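Local coordinates for putative phenazine biosynthesis PhzC/PhzF protein (Clostridium difficile, PDB 4DUN) that probably works as an isomerase of the PhzF family, a group named after an enzyme of phenazine biosynthesis, at residues N152-V157 and A226-R231; I177-A180 and D186-S189; Y81-F86 and I94-Q99; A22-L27 and T76-Y81; Y213-E216 and K220-M223. All coordinates share one frame; numbering follows the deposited sequence.

Contact 1. Residues N152-V157 and A226-R231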
# COMPACT_ATOMS: atom_id res chain seq x y z
N ASN A 152 -9.37 -31.25 -5.38
CA ASN A 152 -10.05 -32.36 -4.72
C ASN A 152 -10.52 -32.09 -3.28
O ASN A 152 -11.26 -32.91 -2.73
CB ASN A 152 -9.16 -33.60 -4.75
CG ASN A 152 -9.10 -34.23 -6.12
OD1 ASN A 152 -10.12 -34.68 -6.66
ND2 ASN A 152 -7.93 -34.27 -6.72
N SER A 153 -10.12 -30.97 -2.66
CA SER A 153 -10.55 -30.65 -1.29
C SER A 153 -10.28 -29.19 -0.94
O SER A 153 -9.46 -28.55 -1.58
CB SER A 153 -9.80 -31.52 -0.28
OG SER A 153 -8.43 -31.16 -0.19
N GLU A 154 -10.89 -28.71 0.15
CA GLU A 154 -10.62 -27.39 0.69
C GLU A 154 -9.13 -27.32 1.11
O GLU A 154 -8.47 -26.32 0.83
CB GLU A 154 -11.55 -27.11 1.88
CG GLU A 154 -11.25 -25.80 2.57
CD GLU A 154 -12.24 -25.41 3.64
OE1 GLU A 154 -11.85 -25.39 4.83
OE2 GLU A 154 -13.40 -25.09 3.30
N GLN A 155 -8.59 -28.43 1.69
CA GLN A 155 -7.19 -28.50 2.09
C GLN A 155 -6.26 -28.21 0.90
O GLN A 155 -5.30 -27.46 1.06
CB GLN A 155 -6.84 -29.86 2.72
CG GLN A 155 -5.51 -29.83 3.49
CD GLN A 155 -5.50 -28.76 4.57
OE1 GLN A 155 -6.35 -28.75 5.46
NE2 GLN A 155 -4.57 -27.82 4.47
N GLU A 156 -6.57 -28.77 -0.29
CA GLU A 156 -5.73 -28.55 -1.48
C GLU A 156 -5.78 -27.07 -1.92
O GLU A 156 -4.74 -26.51 -2.30
CB GLU A 156 -6.14 -29.47 -2.63
CG GLU A 156 -5.62 -30.88 -2.48
CD GLU A 156 -5.76 -31.76 -3.71
OE1 GLU A 156 -6.36 -31.30 -4.71
OE2 GLU A 156 -5.24 -32.90 -3.68
N VAL A 157 -6.95 -26.42 -1.75
CA VAL A 157 -7.12 -24.98 -2.05
C VAL A 157 -6.24 -24.18 -1.08
O VAL A 157 -5.47 -23.34 -1.53
CB VAL A 157 -8.62 -24.56 -2.01
CG1 VAL A 157 -8.79 -23.03 -2.06
CG2 VAL A 157 -9.38 -25.21 -3.17
N ALA A 226 -16.73 -19.16 0.49
CA ALA A 226 -15.63 -18.48 1.16
C ALA A 226 -14.52 -18.30 0.16
O ALA A 226 -14.33 -19.14 -0.73
CB ALA A 226 -15.13 -19.30 2.37
N GLN A 227 -13.82 -17.19 0.25
CA GLN A 227 -12.63 -16.93 -0.54
C GLN A 227 -11.50 -17.06 0.45
O GLN A 227 -11.44 -16.27 1.41
CB GLN A 227 -12.66 -15.58 -1.28
CG GLN A 227 -11.50 -15.51 -2.28
CD GLN A 227 -11.78 -14.66 -3.48
OE1 GLN A 227 -12.92 -14.59 -3.98
NE2 GLN A 227 -10.74 -14.00 -3.99
N LEU A 228 -10.67 -18.10 0.30
CA LEU A 228 -9.66 -18.46 1.29
C LEU A 228 -8.31 -17.76 1.08
O LEU A 228 -7.25 -18.39 1.09
CB LEU A 228 -9.51 -20.01 1.33
CG LEU A 228 -10.79 -20.78 1.74
CD1 LEU A 228 -10.51 -22.28 1.75
CD2 LEU A 228 -11.35 -20.30 3.12
N SER A 229 -8.37 -16.44 0.94
CA SER A 229 -7.19 -15.58 0.89
C SER A 229 -6.71 -15.39 2.33
O SER A 229 -7.44 -15.76 3.26
CB SER A 229 -7.55 -14.23 0.26
OG SER A 229 -8.62 -13.65 1.00
N ASN A 230 -5.54 -14.77 2.53
CA ASN A 230 -4.97 -14.46 3.85
C ASN A 230 -6.01 -13.70 4.69
O ASN A 230 -6.31 -14.10 5.81
CB ASN A 230 -3.69 -13.61 3.66
CG ASN A 230 -2.95 -13.27 4.94
OD1 ASN A 230 -2.96 -14.02 5.93
ND2 ASN A 230 -2.28 -12.12 4.93
N ARG A 231 -6.61 -12.65 4.10
CA ARG A 231 -7.63 -11.83 4.77
C ARG A 231 -8.96 -12.60 4.87
O ARG A 231 -9.58 -12.59 5.94
CB ARG A 231 -7.81 -10.50 4.04
CG ARG A 231 -6.56 -9.59 4.14
CD ARG A 231 -6.74 -8.29 3.37
NE ARG A 231 -7.85 -7.51 3.91
CZ ARG A 231 -7.74 -6.48 4.75
NH1 ARG A 231 -6.54 -6.06 5.14
NH2 ARG A 231 -8.82 -5.86 5.19
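Over one face of the Glu154 carboxylate, displaced from its carbon toward CG, lies a methyl group of Leu228: CD1 stands 4.0 Å from Glu154 CD. Val188 CG1 packs against OE2 from that same side, and OE1 makes a hydrogen bond with the hydroxyl of Ser183. A long acid suits this place because its methylene carbons can serve as hydrophobic surface while its carboxylate finds a polar partner. The closest approach is indeed aliphatic, 3.7 Å from Glu154 CG to Leu228 CD1. Glu154 gets there with CG anti to the backbone N (chi1 175°) and an extended chain, and the two side chains cross at about a right angle. One helical turn further on, Val157 points toward Leu228 and offers CG1 to the same CD1 methyl at 4.2 Å; behind it Val157 packs on Ile178 and Ala180 of strand 176-181. The length of leucine thus carries CD1 between Glu154 CG and Val157 CG1. Its backbone is anchored to Ser189. The helix itself starts with Ser153 as N-cap, a residue whose short hydroxyl can turn back on its own chain: OG accepts from Glu156 N at 3.0 Å. What results is a capped first helical turn laid against an inverse gamma turn centred on Leu228, where the polypeptide leaves the end of strand 222-227.

Contact 2. Residues I177-A180 and D186-S189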
# COMPACT_ATOMS: atom_id res chain seq x y z
N ILE A 177 -8.40 -19.21 -11.06
CA ILE A 177 -9.24 -19.58 -9.94
C ILE A 177 -8.99 -21.04 -9.56
O ILE A 177 -8.96 -21.91 -10.44
CB ILE A 177 -10.75 -19.38 -10.31
CG1 ILE A 177 -11.10 -17.91 -10.68
CG2 ILE A 177 -11.70 -19.93 -9.21
CD1 ILE A 177 -12.44 -17.78 -11.38
N ILE A 178 -8.86 -21.31 -8.26
CA ILE A 178 -8.82 -22.67 -7.74
C ILE A 178 -10.08 -22.82 -6.88
O ILE A 178 -10.45 -21.87 -6.19
CB ILE A 178 -7.50 -23.06 -7.03
CG1 ILE A 178 -7.21 -22.16 -5.80
CG2 ILE A 178 -6.32 -23.10 -8.02
CD1 ILE A 178 -6.03 -22.63 -4.92
N THR A 179 -10.79 -23.94 -6.99
CA THR A 179 -12.05 -24.07 -6.24
C THR A 179 -12.24 -25.51 -5.76
O THR A 179 -11.69 -26.43 -6.35
CB THR A 179 -13.25 -23.60 -7.13
OG1 THR A 179 -14.44 -23.55 -6.35
CG2 THR A 179 -13.49 -24.51 -8.35
N ALA A 180 -13.02 -25.69 -4.67
CA ALA A 180 -13.36 -27.02 -4.14
C ALA A 180 -14.58 -26.90 -3.25
O ALA A 180 -14.99 -25.77 -2.95
CB ALA A 180 -12.19 -27.59 -3.34
N ASP A 186 -20.51 -23.97 1.39
CA ASP A 186 -20.85 -24.84 0.26
C ASP A 186 -19.66 -25.06 -0.64
O ASP A 186 -19.41 -26.20 -1.07
CB ASP A 186 -22.03 -24.26 -0.54
CG ASP A 186 -23.29 -24.30 0.27
OD1 ASP A 186 -23.86 -25.41 0.42
OD2 ASP A 186 -23.67 -23.25 0.81
N PHE A 187 -18.91 -23.98 -0.95
CA PHE A 187 -17.73 -24.06 -1.78
C PHE A 187 -16.75 -22.99 -1.40
O PHE A 187 -17.10 -22.04 -0.70
CB PHE A 187 -18.06 -24.01 -3.29
CG PHE A 187 -18.70 -22.75 -3.81
CD1 PHE A 187 -20.08 -22.62 -3.87
CD2 PHE A 187 -17.91 -21.71 -4.31
CE1 PHE A 187 -20.67 -21.49 -4.43
CE2 PHE A 187 -18.50 -20.58 -4.88
CZ PHE A 187 -19.88 -20.47 -4.93
N VAL A 188 -15.49 -23.17 -1.85
CA VAL A 188 -14.42 -22.24 -1.56
C VAL A 188 -13.66 -21.95 -2.82
O VAL A 188 -13.70 -22.75 -3.76
CB VAL A 188 -13.45 -22.77 -0.44
CG1 VAL A 188 -14.17 -22.93 0.90
CG2 VAL A 188 -12.75 -24.07 -0.86
N SER A 189 -12.92 -20.85 -2.82
CA SER A 189 -12.05 -20.50 -3.95
C SER A 189 -10.96 -19.54 -3.51
O SER A 189 -11.00 -19.00 -2.41
CB SER A 189 -12.83 -19.90 -5.13
OG SER A 189 -13.28 -18.58 -4.84
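Three hydrogen bonds join Thr179 and Ala180 to Val188. Ala180 and Val188 form an antiparallel hydrogen-bonded pair: Val188 N gives to Ala180 O at 2.9 Å, and Ala180 N returns a bond to Val188 O at 3.2 Å. The third is made by a side chain. With chi1 at -171°, Thr179 turns OG1 away from its own N and across to Val188 O at 2.8 Å. It arrives from the opposite face of that carbonyl's plane to Ala180 N, so a single buried oxygen is gripped by two donors. A hydroxyl suits the spot because it can donate to Val188 O and accept from Trp214 NE1 at once.

Weaker CA-H...O contacts fill the next position, where Thr179 and Ser189 are a non-hydrogen-bonded pair; Ser189 CA lies 3.1 Å from Ile178 O.

Apolar packing is lighter: Ala180 CB meets Val188 CG2 at 4.3 Å on the face opposite Thr179 and Ser189.

The hairpin of strands 176-181 and 187-193 is flanked by strand 147-150, paired with 176-181, and strand 222-227, paired with 187-193. Helix 154-159 covers the Ala180 and Val188 face through Val157 and Glu154, and helix 207-218 lies over Thr179 and Ser189 through Leu210.

Contact 3. Residues Y81-F86 and I94-Q99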
# COMPACT_ATOMS: atom_id res chain seq x y z
N TYR A 81 -21.77 0.92 0.97
CA TYR A 81 -21.74 0.90 2.43
C TYR A 81 -21.57 2.33 2.96
O TYR A 81 -22.33 2.78 3.83
CB TYR A 81 -20.61 -0.03 2.94
CG TYR A 81 -20.31 0.14 4.42
CD1 TYR A 81 -20.95 -0.63 5.38
CD2 TYR A 81 -19.40 1.12 4.87
CE1 TYR A 81 -20.69 -0.46 6.74
CE2 TYR A 81 -19.17 1.32 6.23
CZ TYR A 81 -19.80 0.52 7.16
OH TYR A 81 -19.55 0.70 8.50
N VAL A 82 -20.64 3.09 2.37
CA VAL A 82 -20.40 4.47 2.78
C VAL A 82 -21.66 5.33 2.54
O VAL A 82 -22.04 6.08 3.45
CB VAL A 82 -19.15 5.06 2.09
CG1 VAL A 82 -19.06 6.57 2.29
CG2 VAL A 82 -17.88 4.37 2.61
N ILE A 83 -22.29 5.23 1.35
CA ILE A 83 -23.48 6.02 1.01
C ILE A 83 -24.60 5.78 2.05
O ILE A 83 -25.13 6.75 2.62
CB ILE A 83 -23.98 5.72 -0.45
CG1 ILE A 83 -22.94 6.16 -1.53
CG2 ILE A 83 -25.38 6.32 -0.73
CD1 ILE A 83 -22.52 7.73 -1.55
N SER A 84 -24.96 4.50 2.28
CA SER A 84 -26.06 4.13 3.18
C SER A 84 -25.75 4.31 4.66
O SER A 84 -26.68 4.44 5.45
CB SER A 84 -26.52 2.70 2.91
OG SER A 84 -27.84 2.54 3.41
N ASN A 85 -24.47 4.34 5.07
CA ASN A 85 -24.17 4.55 6.48
C ASN A 85 -23.91 6.01 6.82
O ASN A 85 -24.08 6.39 8.00
CB ASN A 85 -22.95 3.71 6.92
CG ASN A 85 -23.31 2.29 7.23
OD1 ASN A 85 -23.45 1.91 8.40
ND2 ASN A 85 -23.47 1.47 6.19
N PHE A 86 -23.47 6.84 5.83
CA PHE A 86 -23.07 8.22 6.15
C PHE A 86 -23.66 9.34 5.30
O PHE A 86 -23.72 10.47 5.77
CB PHE A 86 -21.53 8.33 6.06
CG PHE A 86 -20.82 7.36 6.97
CD1 PHE A 86 -20.75 7.60 8.34
CD2 PHE A 86 -20.28 6.18 6.48
CE1 PHE A 86 -20.14 6.68 9.20
CE2 PHE A 86 -19.65 5.27 7.34
CZ PHE A 86 -19.60 5.52 8.69
N ILE A 94 -28.95 1.90 -4.11
CA ILE A 94 -27.87 2.81 -4.47
C ILE A 94 -27.53 2.58 -5.95
O ILE A 94 -27.17 1.47 -6.34
CB ILE A 94 -26.63 2.70 -3.54
CG1 ILE A 94 -26.96 2.89 -2.02
CG2 ILE A 94 -25.55 3.71 -3.95
CD1 ILE A 94 -27.03 1.57 -1.24
N ASP A 95 -27.71 3.63 -6.78
CA ASP A 95 -27.37 3.61 -8.20
C ASP A 95 -26.11 4.38 -8.43
O ASP A 95 -26.00 5.53 -7.96
CB ASP A 95 -28.50 4.21 -9.07
CG ASP A 95 -29.74 3.34 -9.19
OD1 ASP A 95 -29.66 2.15 -8.85
OD2 ASP A 95 -30.77 3.84 -9.68
N PHE A 96 -25.17 3.79 -9.17
CA PHE A 96 -23.91 4.45 -9.55
C PHE A 96 -23.75 4.51 -11.05
O PHE A 96 -23.97 3.50 -11.72
CB PHE A 96 -22.71 3.69 -8.98
CG PHE A 96 -22.57 3.64 -7.48
CD1 PHE A 96 -22.22 4.78 -6.77
CD2 PHE A 96 -22.70 2.43 -6.80
CE1 PHE A 96 -22.03 4.73 -5.38
CE2 PHE A 96 -22.47 2.37 -5.41
CZ PHE A 96 -22.14 3.52 -4.72
N PHE A 97 -23.30 5.66 -11.57
CA PHE A 97 -22.99 5.81 -12.98
C PHE A 97 -21.48 5.74 -13.13
O PHE A 97 -20.76 6.51 -12.50
CB PHE A 97 -23.60 7.08 -13.56
CG PHE A 97 -25.10 6.94 -13.67
CD1 PHE A 97 -25.93 7.42 -12.67
CD2 PHE A 97 -25.67 6.24 -14.73
CE1 PHE A 97 -27.32 7.24 -12.74
CE2 PHE A 97 -27.06 6.07 -14.81
CZ PHE A 97 -27.87 6.58 -13.82
N THR A 98 -21.00 4.75 -13.90
CA THR A 98 -19.58 4.44 -14.05
C THR A 98 -19.14 4.34 -15.52
O THR A 98 -19.97 4.38 -16.42
CB THR A 98 -19.27 3.08 -13.37
OG1 THR A 98 -19.67 2.01 -14.24
CG2 THR A 98 -19.91 2.94 -11.96
N GLN A 99 -17.84 4.06 -15.72
CA GLN A 99 -17.22 3.83 -17.05
C GLN A 99 -17.90 2.66 -17.77
O GLN A 99 -17.87 2.61 -18.99
CB GLN A 99 -15.73 3.50 -16.89
CG GLN A 99 -14.87 4.67 -16.42
CD GLN A 99 -14.49 5.62 -17.52
OE1 GLN A 99 -14.99 5.55 -18.65
NE2 GLN A 99 -13.60 6.53 -17.21
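Ile83 of the helix and Ile94 of the strand meet where segments 81-86 and 94-98 pass 9.9 Å apart at an angle of 134°, a separation that leaves room for one layer of interlocked side chains. The fold explains the pairing: in the two-lobed architecture that PhzF proteins share with diaminopimelate epimerase, strands curl around a central helix, and here helix 73-87 has that role, with strand 93-98 as one of the staves.

Both isoleucines direct their CB toward the opposing segment, and they slide past each other in opposite directions. Ile83 is modelled in two conformers, and its contacts are those of one of them. In it the CG2 methyl, opposite the residue's own N across the CA-CB bond, is sent to the strand, 4.0 Å from Ile94 CG1 and 4.1 Å from Ile94 CG2, while CG1 approaches Phe96 CE1 obliquely at 4.2 Å. Beta-branching suits Ile94, since both of its branches receive the Ile83 methyl and CG2 also covers a face of the Phe96 ring, 3.5 Å above its plane and offset toward the rim. Ser84 adds a lighter contact: its CB lies 4.3 Å from Ile94 CD1. Its hydroxyl bonds with Val91 and Arg107, a small polar residue suited to the edge of an apolar layer.

From Ile83 to Phe86 the helix has a wider, pi-type turn. There Asn85 folds back on the preceding turn, its ND2 giving a hydrogen bond of 2.9 Å to Tyr81 O, which Asn85 N also reaches.

Contact 4. Residues A22-L27 and T76-Y81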
# COMPACT_ATOMS: atom_id res chain seq x y z
N ALA A 22 -10.81 -1.11 0.63
CA ALA A 22 -10.88 -0.01 -0.34
C ALA A 22 -10.92 1.33 0.37
O ALA A 22 -11.47 1.44 1.47
CB ALA A 22 -12.12 -0.15 -1.22
N GLY A 23 -10.34 2.34 -0.26
CA GLY A 23 -10.50 3.73 0.15
C GLY A 23 -11.76 4.22 -0.55
O GLY A 23 -12.07 3.76 -1.65
N VAL A 24 -12.54 5.09 0.09
CA VAL A 24 -13.76 5.65 -0.50
C VAL A 24 -13.74 7.15 -0.22
O VAL A 24 -13.84 7.55 0.94
CB VAL A 24 -15.10 5.01 0.00
CG1 VAL A 24 -16.31 5.65 -0.71
CG2 VAL A 24 -15.13 3.49 -0.18
N CYS A 25 -13.63 7.96 -1.27
CA CYS A 25 -13.56 9.42 -1.17
C CYS A 25 -14.87 10.02 -1.71
O CYS A 25 -15.20 9.81 -2.88
CB CYS A 25 -12.34 9.92 -1.93
SG CYS A 25 -12.12 11.70 -1.87
N VAL A 26 -15.63 10.72 -0.84
CA VAL A 26 -16.94 11.27 -1.19
C VAL A 26 -16.77 12.76 -1.45
O VAL A 26 -16.33 13.50 -0.56
CB VAL A 26 -18.05 10.97 -0.15
CG1 VAL A 26 -19.41 11.50 -0.63
CG2 VAL A 26 -18.13 9.48 0.18
N LEU A 27 -17.09 13.19 -2.69
CA LEU A 27 -16.90 14.57 -3.12
C LEU A 27 -18.21 15.30 -3.38
O LEU A 27 -19.12 14.73 -3.98
CB LEU A 27 -16.10 14.61 -4.43
CG LEU A 27 -14.72 13.93 -4.46
CD1 LEU A 27 -14.33 13.58 -5.88
CD2 LEU A 27 -13.67 14.86 -3.89
N THR A 76 -17.10 -1.25 -5.20
CA THR A 76 -18.45 -0.71 -5.38
C THR A 76 -19.29 -1.02 -4.12
O THR A 76 -20.05 -0.16 -3.67
CB THR A 76 -19.10 -1.21 -6.67
OG1 THR A 76 -18.27 -0.80 -7.77
CG2 THR A 76 -20.52 -0.65 -6.88
N LEU A 77 -19.14 -2.24 -3.56
CA LEU A 77 -19.83 -2.63 -2.32
C LEU A 77 -19.40 -1.66 -1.20
O LEU A 77 -20.26 -1.12 -0.48
CB LEU A 77 -19.49 -4.10 -1.97
CG LEU A 77 -20.31 -4.75 -0.84
CD1 LEU A 77 -20.36 -6.27 -1.01
CD2 LEU A 77 -19.68 -4.46 0.53
N ALA A 78 -18.07 -1.39 -1.07
CA ALA A 78 -17.55 -0.45 -0.07
C ALA A 78 -18.19 0.95 -0.25
O ALA A 78 -18.58 1.57 0.75
CB ALA A 78 -16.03 -0.35 -0.14
N ALA A 79 -18.26 1.45 -1.49
CA ALA A 79 -18.87 2.76 -1.78
C ALA A 79 -20.37 2.79 -1.36
O ALA A 79 -20.81 3.76 -0.77
CB ALA A 79 -18.73 3.10 -3.26
N ALA A 80 -21.13 1.71 -1.64
CA ALA A 80 -22.54 1.62 -1.26
C ALA A 80 -22.67 1.63 0.26
O ALA A 80 -23.55 2.29 0.79
CB ALA A 80 -23.17 0.35 -1.85
N TYR A 81 -21.77 0.92 0.97
CA TYR A 81 -21.74 0.90 2.43
C TYR A 81 -21.57 2.33 2.96
O TYR A 81 -22.33 2.78 3.83
CB TYR A 81 -20.61 -0.03 2.94
CG TYR A 81 -20.31 0.14 4.42
CD1 TYR A 81 -20.95 -0.63 5.38
CD2 TYR A 81 -19.40 1.12 4.87
CE1 TYR A 81 -20.69 -0.46 6.74
CE2 TYR A 81 -19.17 1.32 6.23
CZ TYR A 81 -19.80 0.52 7.16
OH TYR A 81 -19.55 0.70 8.50
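Val24 and Ala78 make the nearest approach between strand 22-27 and helix 76-81, with Val24 CG2 3.9 Å from Ala78 CB. The conformation of the valine decides what each of its methyls does. CG1 stands anti to the backbone N (chi1 -179°) and faces Ala79, coming within 4.3 Å of its CB, whereas CG2 lies beside the N and takes Ala78. The side chain thus straddles two successive helix residues, with CG2 also 4.0 Å from the Ala79 backbone N.

The alanines have no rotamer to choose, and this is their value: a single methyl lets the helix axis come within 8.4 Å of the strand. Two residues before Val24, on the same side of the strand, Ala22 CB meets Ala78 CB at 4.1 Å. All four residues are buried, and their side chains meet by apolar contact alone.

The Ala22 side chain is also about 5 Å from that of Glu47, the predicted active-site residue. A central helix packed against the surrounding strands of its lobe is characteristic of the PhzF and diaminopimelate epimerase fold. Here strand 20-27 runs between strands 4-11 and 47-54, and helix 73-87 lies across all three, Ala78 resting also on Val9 and Ser11 and Ala79 on Val51.

Contact 5. Residues Y213-E216 and K220-M223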
# COMPACT_ATOMS: atom_id res chain seq x y z
N TYR A 213 -21.87 -23.21 -11.58
CA TYR A 213 -21.15 -24.47 -11.49
C TYR A 213 -21.41 -25.28 -10.22
O TYR A 213 -21.73 -26.45 -10.29
CB TYR A 213 -19.64 -24.27 -11.65
CG TYR A 213 -18.91 -25.56 -11.41
CD1 TYR A 213 -18.80 -26.52 -12.40
CD2 TYR A 213 -18.38 -25.85 -10.17
CE1 TYR A 213 -18.16 -27.73 -12.16
CE2 TYR A 213 -17.74 -27.04 -9.92
CZ TYR A 213 -17.63 -27.98 -10.91
OH TYR A 213 -16.99 -29.17 -10.65
N TRP A 214 -21.34 -24.64 -9.05
CA TRP A 214 -21.60 -25.33 -7.80
C TRP A 214 -23.09 -25.55 -7.57
O TRP A 214 -23.47 -26.55 -6.95
CB TRP A 214 -20.93 -24.62 -6.62
CG TRP A 214 -19.44 -24.81 -6.61
CD1 TRP A 214 -18.48 -23.87 -6.90
CD2 TRP A 214 -18.73 -26.03 -6.34
NE1 TRP A 214 -17.23 -24.42 -6.76
CE2 TRP A 214 -17.35 -25.75 -6.46
CE3 TRP A 214 -19.14 -27.34 -6.01
CZ2 TRP A 214 -16.37 -26.73 -6.26
CZ3 TRP A 214 -18.16 -28.31 -5.83
CH2 TRP A 214 -16.80 -27.99 -5.92
N SER A 215 -23.95 -24.65 -8.11
CA SER A 215 -25.40 -24.85 -8.02
C SER A 215 -25.81 -26.19 -8.65
O SER A 215 -26.61 -26.91 -8.06
CB SER A 215 -26.15 -23.72 -8.72
OG SER A 215 -27.54 -23.98 -8.71
N GLU A 216 -25.25 -26.52 -9.83
CA GLU A 216 -25.52 -27.76 -10.55
C GLU A 216 -24.95 -28.98 -9.79
O GLU A 216 -25.64 -29.99 -9.64
CB GLU A 216 -24.95 -27.68 -11.98
CG GLU A 216 -25.21 -28.90 -12.86
CD GLU A 216 -26.65 -29.37 -12.99
OE1 GLU A 216 -26.88 -30.59 -12.85
OE2 GLU A 216 -27.54 -28.52 -13.23
N LYS A 220 -28.29 -26.83 -5.30
CA LYS A 220 -28.75 -25.75 -4.42
C LYS A 220 -28.84 -24.41 -5.16
O LYS A 220 -27.95 -24.08 -5.95
CB LYS A 220 -27.78 -25.58 -3.24
CG LYS A 220 -27.76 -26.73 -2.25
CD LYS A 220 -26.70 -26.53 -1.16
CE LYS A 220 -27.22 -25.73 0.01
NZ LYS A 220 -26.34 -25.85 1.19
N HIS A 221 -29.89 -23.62 -4.87
CA HIS A 221 -30.06 -22.30 -5.49
C HIS A 221 -29.48 -21.20 -4.59
O HIS A 221 -29.12 -20.15 -5.10
CB HIS A 221 -31.52 -22.00 -5.82
CG HIS A 221 -31.99 -22.68 -7.08
ND1 HIS A 221 -33.30 -23.09 -7.21
CD2 HIS A 221 -31.32 -22.98 -8.21
CE1 HIS A 221 -33.39 -23.63 -8.42
NE2 HIS A 221 -32.21 -23.59 -9.06
N LYS A 222 -29.40 -21.45 -3.27
CA LYS A 222 -28.83 -20.54 -2.28
C LYS A 222 -27.65 -21.21 -1.64
O LYS A 222 -27.79 -22.34 -1.16
CB LYS A 222 -29.86 -20.14 -1.22
CG LYS A 222 -30.91 -19.15 -1.70
CD LYS A 222 -31.83 -18.68 -0.57
CE LYS A 222 -31.21 -17.61 0.30
NZ LYS A 222 -32.14 -17.19 1.39
N MET A 223 -26.50 -20.55 -1.66
CA MET A 223 -25.26 -21.11 -1.13
C MET A 223 -24.43 -20.05 -0.44
O MET A 223 -24.64 -18.85 -0.65
CB MET A 223 -24.41 -21.71 -2.28
CG MET A 223 -25.02 -22.91 -2.97
SD MET A 223 -24.09 -23.42 -4.43
CE MET A 223 -24.59 -22.11 -5.61
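A tight helix-to-strand connection brings Ser215, in helix 207-218, against Lys220, just before strand 222-227. Two hydrogen bonds tie the corner. Lys220 N donates to Ser215 O at 3.2 Å, so a carbonyl near the helix end receives an N-H from the outgoing chain. Ser215 OG answers by donating to Lys220 O at 2.8 Å, from well above that carbonyl's plane. The serine hydroxyl points away from the residue's own N (chi1 176°), which directs it to the chain beyond the turn. Serine fits because its short arm lets the hydroxyl bond the neighbouring backbone.

Deeper in, Met223 points toward the helix and its chain bends at the sulfur (chi3 -76°). SD then lies 4.0 Å from Trp214 CB, and the CE methyl turns to the backbone of Ser215. A flexible methionine can follow the helix surface. The Trp214 indole itself leads off elsewhere: Tyr213 CE2 sits over the centre of one face, the ring stacks with Phe187, and NE1 bonds to Thr179. Lys220, exposed as befits its charge, sends NZ to a salt bridge with Asp186. At the tip of the buried methionine, Met223 CE stands 3.6 Å from Ser215 N and 3.8 Å from Ser215 CB.

Overall arrangement
The five contacts fall into two groups, matching the two lobes of the PhzF fold. Contacts 3 and 4, with centres 7 Å apart, share helix 73-87 and Tyr81, and Phe96 of contact 3 reaches Ala79 and Ala80 of contact 4. In the other lobe contacts 1 and 2 are also 7 Å apart, joined by backbone bonds of Ser189 with Ala226 and Leu228, while contact 5 lies 12 Å from contact 2. Between groups the centres are 27 to 31 Å apart. Nickel lies about 9 Å from the Ala22 side chain and about 12 Å from that of Ile177. Contact 4 adjoins the predicted active-site Glu47; the others lie away from it.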